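Lmo0181 protein (Listeria monocytogenes serovar 1/2a, PDB 5F7V) binds the cyclic glucan cycloalternan as the substrate-binding lipoprotein of what is probably an ABC-type sugar importer. Local coordinates at residues 15-21 with 69-75; 86-91 with 286-290. All coordinates share one frame; numbering follows the deposited sequence.

Interaction 1: 15-21 with 69-75. With GLC (alpha-D-glucopyranose), chain B; GLC (alpha-D-glucopyranose), chain C.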
loop_
_atom_site.group_PDB
_atom_site.type_symbol
_atom_site.label_atom_id
_atom_site.label_comp_id
_atom_site.label_asym_id
_atom_site.label_seq_id
_atom_site.Cartn_x
_atom_site.Cartn_y
_atom_site.Cartn_z
ATOM N N ILE A 15 20.702 18.118 0.379
ATOM C CA ILE A 15 19.245 18.100 0.323
ATOM C C ILE A 15 18.701 17.250 1.462
ATOM O O ILE A 15 19.354 16.333 1.962
ATOM C CB ILE A 15 18.685 17.583 -1.030
ATOM C CG1 ILE A 15 19.048 16.103 -1.272
ATOM C CG2 ILE A 15 19.109 18.512 -2.161
ATOM C CD1 ILE A 15 18.338 15.466 -2.458
ATOM N N THR A 16 17.474 17.532 1.858
ATOM C CA THR A 16 16.719 16.675 2.767
ATOM C C THR A 16 15.730 15.815 1.998
ATOM O O THR A 16 15.097 16.301 1.063
ATOM C CB THR A 16 15.993 17.523 3.820
ATOM O OG1 THR A 16 15.205 18.525 3.160
ATOM C CG2 THR A 16 17.002 18.239 4.709
ATOM N N TYR A 17 15.596 14.569 2.423
ATOM C CA TYR A 17 14.635 13.592 1.876
ATOM C C TYR A 17 13.865 13.010 3.033
ATOM O O TYR A 17 14.476 12.465 3.934
ATOM C CB TYR A 17 15.352 12.502 1.066
ATOM C CG TYR A 17 14.417 11.392 0.587
ATOM C CD1 TYR A 17 13.239 11.706 -0.088
ATOM C CD2 TYR A 17 14.717 10.053 0.826
ATOM C CE1 TYR A 17 12.386 10.721 -0.521
ATOM C CE2 TYR A 17 13.880 9.061 0.363
ATOM C CZ TYR A 17 12.719 9.403 -0.283
ATOM O OH TYR A 17 11.812 8.438 -0.704
ATOM N N TYR A 18 12.551 13.201 3.023
ATOM C CA TYR A 18 11.638 12.732 4.077
ATOM C C TYR A 18 10.918 11.531 3.496
ATOM O O TYR A 18 10.452 11.591 2.345
ATOM C CB TYR A 18 10.712 13.883 4.377
ATOM C CG TYR A 18 10.002 14.063 5.673
ATOM C CD1 TYR A 18 10.524 14.793 6.731
ATOM C CD2 TYR A 18 8.712 13.571 5.800
ATOM C CE1 TYR A 18 9.807 14.981 7.897
ATOM C CE2 TYR A 18 7.968 13.725 6.950
ATOM C CZ TYR A 18 8.512 14.438 8.005
ATOM O OH TYR A 18 7.668 14.530 9.099
ATOM N N GLN A 19 10.872 10.413 4.217
ATOM C CA GLN A 19 10.239 9.197 3.658
ATOM C C GLN A 19 9.694 8.273 4.737
ATOM O O GLN A 19 9.990 8.440 5.920
ATOM C CB GLN A 19 11.239 8.480 2.747
ATOM C CG GLN A 19 12.381 7.778 3.484
ATOM C CD GLN A 19 12.041 6.336 3.824
ATOM O OE1 GLN A 19 11.635 5.565 2.955
ATOM N NE2 GLN A 19 12.246 5.968 5.079
ATOM N N PHE A 20 8.907 7.306 4.293
ATOM C CA PHE A 20 8.298 6.287 5.133
ATOM C C PHE A 20 8.518 4.862 4.703
ATOM O O PHE A 20 8.447 3.996 5.544
ATOM C CB PHE A 20 6.773 6.486 5.275
ATOM C CG PHE A 20 6.049 6.399 3.963
ATOM C CD1 PHE A 20 5.653 5.171 3.427
ATOM C CD2 PHE A 20 5.810 7.540 3.240
ATOM C CE1 PHE A 20 5.064 5.141 2.164
ATOM C CE2 PHE A 20 5.192 7.514 2.021
ATOM C CZ PHE A 20 4.822 6.306 1.464
ATOM N N SER A 21 8.746 4.583 3.415
ATOM C CA SER A 21 8.584 3.193 2.990
ATOM C C SER A 21 9.754 2.266 3.296
ATOM O O SER A 21 9.554 1.067 3.326
ATOM C CB SER A 21 8.240 3.140 1.501
ATOM O OG SER A 21 9.327 3.484 0.657
ATOM N N PRO A 69 10.794 19.548 3.470
ATOM C CA PRO A 69 11.934 18.806 2.942
ATOM C C PRO A 69 12.115 19.117 1.456
ATOM O O PRO A 69 11.153 19.387 0.765
ATOM C CB PRO A 69 11.516 17.339 3.125
ATOM C CG PRO A 69 10.317 17.334 4.019
ATOM C CD PRO A 69 9.668 18.673 3.839
ATOM N N ASP A 70 13.341 19.085 0.950
ATOM C CA ASP A 70 13.530 19.325 -0.469
ATOM C C ASP A 70 12.864 18.267 -1.323
ATOM O O ASP A 70 12.303 18.600 -2.356
ATOM C CB ASP A 70 15.004 19.384 -0.819
ATOM C CG ASP A 70 15.739 20.473 -0.097
ATOM O OD1 ASP A 70 15.409 21.658 -0.315
ATOM O OD2 ASP A 70 16.622 20.130 0.703
ATOM N N ALA A 71 12.950 17.017 -0.888
ATOM C CA ALA A 71 12.337 15.909 -1.592
ATOM C C ALA A 71 11.553 15.126 -0.547
ATOM O O ALA A 71 12.005 15.000 0.589
ATOM C CB ALA A 71 13.390 15.047 -2.242
ATOM N N PHE A 72 10.406 14.562 -0.916
ATOM C CA PHE A 72 9.655 13.763 0.034
ATOM C C PHE A 72 8.799 12.737 -0.667
ATOM O O PHE A 72 8.332 12.940 -1.779
ATOM C CB PHE A 72 8.819 14.640 0.984
ATOM C CG PHE A 72 7.967 15.681 0.333
ATOM C CD1 PHE A 72 6.691 15.413 -0.074
ATOM C CD2 PHE A 72 8.471 16.966 0.134
ATOM C CE1 PHE A 72 5.908 16.405 -0.646
ATOM C CE2 PHE A 72 7.678 17.961 -0.437
ATOM C CZ PHE A 72 6.377 17.674 -0.811
ATOM N N GLU A 73 8.606 11.645 0.045
ATOM C CA GLU A 73 7.837 10.508 -0.444
ATOM C C GLU A 73 6.345 10.772 -0.312
ATOM O O GLU A 73 5.874 11.346 0.669
ATOM C CB GLU A 73 8.217 9.272 0.345
ATOM C CG GLU A 73 7.991 8.002 -0.418
ATOM C CD GLU A 73 8.509 6.787 0.286
ATOM O OE1 GLU A 73 8.568 6.778 1.535
ATOM O OE2 GLU A 73 8.835 5.792 -0.408
ATOM N N LEU A 74 5.596 10.306 -1.302
ATOM C CA LEU A 74 4.111 10.334 -1.291
ATOM C C LEU A 74 3.645 9.017 -1.810
ATOM O O LEU A 74 4.300 8.388 -2.597
ATOM C CB LEU A 74 3.522 11.425 -2.176
ATOM C CG LEU A 74 3.837 12.838 -1.695
ATOM C CD1 LEU A 74 3.405 13.832 -2.765
ATOM C CD2 LEU A 74 3.218 13.179 -0.374
ATOM N N ASN A 75 2.499 8.594 -1.290
ATOM C CA ASN A 75 1.805 7.430 -1.828
ATOM C C ASN A 75 0.756 7.867 -2.844
ATOM O O ASN A 75 0.387 9.033 -2.959
ATOM C CB ASN A 75 1.279 6.512 -0.703
ATOM C CG ASN A 75 0.245 7.150 0.177
ATOM O OD1 ASN A 75 -0.077 8.299 0.030
ATOM N ND2 ASN A 75 -0.222 6.377 1.119
HETATM C C1 GLC B . 3.050 0.214 6.223
HETATM C C2 GLC B . 2.512 0.764 4.916
HETATM C C3 GLC B . 3.489 0.564 3.769
HETATM C C4 GLC B . 4.813 1.192 4.154
HETATM C C5 GLC B . 5.312 0.499 5.428
HETATM C C6 GLC B . 6.680 1.001 5.872
HETATM O O2 GLC B . 1.266 0.132 4.630
HETATM O O3 GLC B . 3.049 1.295 2.627
HETATM O O4 GLC B . 5.755 1.108 3.081
HETATM O O5 GLC B . 4.353 0.726 6.464
HETATM O O6 GLC B . 6.518 2.334 6.352
HETATM C C1 GLC C . 2.509 0.534 1.566
HETATM C C2 GLC C . 2.873 1.183 0.250
HETATM C C3 GLC C . 2.126 2.494 0.088
HETATM C C4 GLC C . 0.632 2.293 0.315
HETATM C C5 GLC C . 0.389 1.656 1.677
HETATM C C6 GLC C . -1.076 1.313 1.918
HETATM O O2 GLC C . 4.290 1.385 0.215
HETATM O O3 GLC C . 2.343 2.951 -1.244
HETATM O O4 GLC C . 0.018 3.586 0.332
HETATM O O5 GLC C . 1.103 0.402 1.737
HETATM O O6 GLC C . -1.067 0.561 3.153
#
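Tyr17 pairs with Ala71 and Tyr18 with Phe72 where strands 13-19 and 71-75 run parallel, their short segments 15° apart. Backbone bonds pass from Ala71 N to Thr16 O, from Tyr18 N to Ala71 O (3.1 Å) and from Glu73 N to Tyr18 O. Side chains extend this pairing at both ends. At the start, Asp70 N donates to Thr16 OG1 (2.9 Å), while Asp70 OD2 accepts from Thr16 N through its anti lone pair; the other oxygen, OD1, is bonded to Ser291 OG. At the far end the buried carboxylate of Glu73 takes over. CG stands anti to the backbone N (chi1 -154°) and the chain runs on extended, which carries the carboxylate past Gln19 to the loop at Phe20 and Ser21. There OE1 is met by Phe20 N nearly along its C-O axis (2.8 Å) and by Ser21 N on its syn lone pair (2.9 Å), and OE2 accepts from Ser21 OG, also syn (2.6 Å). Three bonds thus fix the group's rotation, and Glu125 lies close to OE2, so a raised pKa of one acid is possible.

Ring and apolar contacts flank the bonds. The carboxylate oxygen Glu73 OE1 sits 3.3 Å above the Phe20 ring, over its centre. On one sheet face Tyr17 turns a ring edge to Ala71 O; on the other, Tyr18 CB rests on Pro69 CG (3.5 Å).

Two glucose units are bound at the C-terminal ends of the strands: Phe20 O accepts from O6 of the chain B glucose, and Asn75 ND2 donates to O4 of the chain C glucose, while Asn75 OD1, capping the following helix, bonds Thr78 OG1. As in other solute-binding proteins of the periplasmic-binding-protein fold, such strand ends line the sugar pocket.

Interaction 2: 86-91 with 286-290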
loop_
_atom_site.group_PDB
_atom_site.type_symbol
_atom_site.label_atom_id
_atom_site.label_comp_id
_atom_site.label_asym_id
_atom_site.label_seq_id
_atom_site.Cartn_x
_atom_site.Cartn_y
_atom_site.Cartn_z
ATOM N N GLY A 86 -0.779 22.672 -4.077
ATOM C CA GLY A 86 0.269 23.455 -4.720
ATOM C C GLY A 86 1.641 23.394 -4.073
ATOM O O GLY A 86 2.480 24.263 -4.333
ATOM N N VAL A 87 1.923 22.370 -3.270
ATOM C CA VAL A 87 3.201 22.321 -2.558
ATOM C C VAL A 87 4.288 21.544 -3.312
ATOM O O VAL A 87 5.435 21.435 -2.844
ATOM C CB VAL A 87 3.037 21.735 -1.140
ATOM C CG1 VAL A 87 2.142 22.628 -0.283
ATOM C CG2 VAL A 87 2.577 20.277 -1.161
ATOM N N LEU A 88 3.943 21.006 -4.487
ATOM C CA LEU A 88 4.889 20.218 -5.286
ATOM C C LEU A 88 5.361 21.017 -6.498
ATOM O O LEU A 88 4.551 21.659 -7.188
ATOM C CB LEU A 88 4.234 18.923 -5.775
ATOM C CG LEU A 88 3.630 17.994 -4.721
ATOM C CD1 LEU A 88 2.872 16.824 -5.350
ATOM C CD2 LEU A 88 4.718 17.590 -3.762
ATOM N N ALA A 89 6.656 20.894 -6.793
ATOM C CA ALA A 89 7.189 21.489 -8.008
ATOM C C ALA A 89 6.716 20.703 -9.242
ATOM O O ALA A 89 6.776 19.483 -9.283
ATOM C CB ALA A 89 8.706 21.518 -7.976
ATOM N N ASP A 90 6.282 21.422 -10.271
ATOM C CA ASP A 90 6.035 20.820 -11.579
ATOM C C ASP A 90 7.361 20.295 -12.121
ATOM O O ASP A 90 8.333 21.044 -12.214
ATOM C CB ASP A 90 5.474 21.940 -12.475
ATOM C CG ASP A 90 5.213 21.521 -13.893
ATOM O OD1 ASP A 90 5.351 20.342 -14.258
ATOM O OD2 ASP A 90 4.820 22.451 -14.651
ATOM N N LEU A 91 7.415 19.019 -12.454
ATOM C CA LEU A 91 8.673 18.428 -12.905
ATOM C C LEU A 91 8.811 18.387 -14.419
ATOM O O LEU A 91 9.790 17.825 -14.901
ATOM C CB LEU A 91 8.783 17.026 -12.314
ATOM C CG LEU A 91 8.851 16.937 -10.783
ATOM C CD1 LEU A 91 9.103 15.502 -10.345
ATOM C CD2 LEU A 91 9.830 17.879 -10.108
ATOM N N GLY A 286 8.354 13.580 -4.585
ATOM C CA GLY A 286 8.050 14.941 -4.967
ATOM C C GLY A 286 9.141 15.898 -4.541
ATOM O O GLY A 286 9.918 15.589 -3.655
ATOM N N VAL A 287 9.196 17.039 -5.198
ATOM C CA VAL A 287 10.169 18.095 -4.887
ATOM C C VAL A 287 9.371 19.277 -4.356
ATOM O O VAL A 287 8.348 19.665 -4.933
ATOM C CB VAL A 287 10.974 18.487 -6.132
ATOM C CG1 VAL A 287 11.928 19.640 -5.852
ATOM C CG2 VAL A 287 11.743 17.276 -6.619
ATOM N N SER A 288 9.780 19.831 -3.221
ATOM C CA SER A 288 9.072 20.988 -2.681
ATOM C C SER A 288 9.083 22.169 -3.649
ATOM O O SER A 288 10.111 22.567 -4.178
ATOM C CB SER A 288 9.692 21.440 -1.360
ATOM O OG SER A 288 9.140 22.673 -0.958
ATOM N N LYS A 289 7.904 22.735 -3.844
ATOM C CA LYS A 289 7.768 23.944 -4.638
ATOM C C LYS A 289 8.644 25.076 -4.164
ATOM O O LYS A 289 9.023 25.893 -4.976
ATOM C CB LYS A 289 6.315 24.425 -4.622
ATOM C CG LYS A 289 6.065 25.615 -5.530
ATOM C CD LYS A 289 4.607 25.598 -5.923
ATOM C CE LYS A 289 4.262 26.389 -7.165
ATOM N NZ LYS A 289 2.802 26.092 -7.293
ATOM N N ASP A 290 8.948 25.119 -2.869
ATOM C CA ASP A 290 9.708 26.234 -2.319
ATOM C C ASP A 290 11.188 25.944 -2.111
ATOM O O ASP A 290 11.912 26.808 -1.608
ATOM C CB ASP A 290 9.023 26.687 -1.021
ATOM C CG ASP A 290 7.702 27.383 -1.262
ATOM O OD1 ASP A 290 7.469 28.018 -2.333
ATOM O OD2 ASP A 290 6.873 27.340 -0.325
HETATM O O HOH W 1 6.580 22.236 -0.383
HETATM O O HOH W 2 7.417 17.572 -7.393
#
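Lys289 stretches alongside Gly86 and Val87, its CG anti to the backbone N (chi1 -175°) and the rest of the chain extended, so that its methylenes pass Gly86 O and NZ ends in a weak hydrogen bond to that same oxygen (3.5 Å). The side chain also touches a crystal neighbour, and its extended course may owe something to crystal packing. Nearer the backbone, Lys289 CB lies against Val87 O. This oxygen accepts from Lys289 N in a straight bond (3.0 Å, 173° at the hydrogen), although the donor stands 49° out of the carbonyl plane. Water 1 also donates to Val87 O and links it to Ser288 OG, whose hydroxyl accepts from Asp290 N in an ST turn.

Gly86, with positive phi, ends helix 76-85 in a Schellman motif, and the loop leaving it is bridged at Leu88 to Ser288, in the end region of strand 278-287; a helix-ending loop is thereby tied to the C-terminal end of a strand of the central sheet of the solute-binding fold. Ala89 N completes the bridge by donating to Val287 O (2.8 Å).

The side chains of Ala89 and Leu91 come up to Val287 from the loop. Ala89 CB touches Val287 O at 3.6 Å, whereas Leu91 slants across the valine, CD2 against CG2 (4.0 Å). Water 2 accepts from Val287 N and probably donates to Ala89 O.

In the fold
The contacts meet at neighbouring strands of one sheet, 71-75 and 278-287. Interaction 1 pairs the former with strand 13-19, while interaction 2 lies about 12 Å away, centre to centre, on the latter, its antiparallel neighbour. Probable hydrogen bonds from Gly286 N to Phe72 O and from Ser288 N to Asp70 O join the two, and the Phe72 ring packs on Leu88. Interaction 1 is almost wholly buried and reaches the sugar; its chemistry is regular strand pairing finished by carboxylates. Interaction 2, set back from the sugar, has a buried centre but an exposed lysine on its outer side, and relies on a single bridge, two waters and aliphatic contacts.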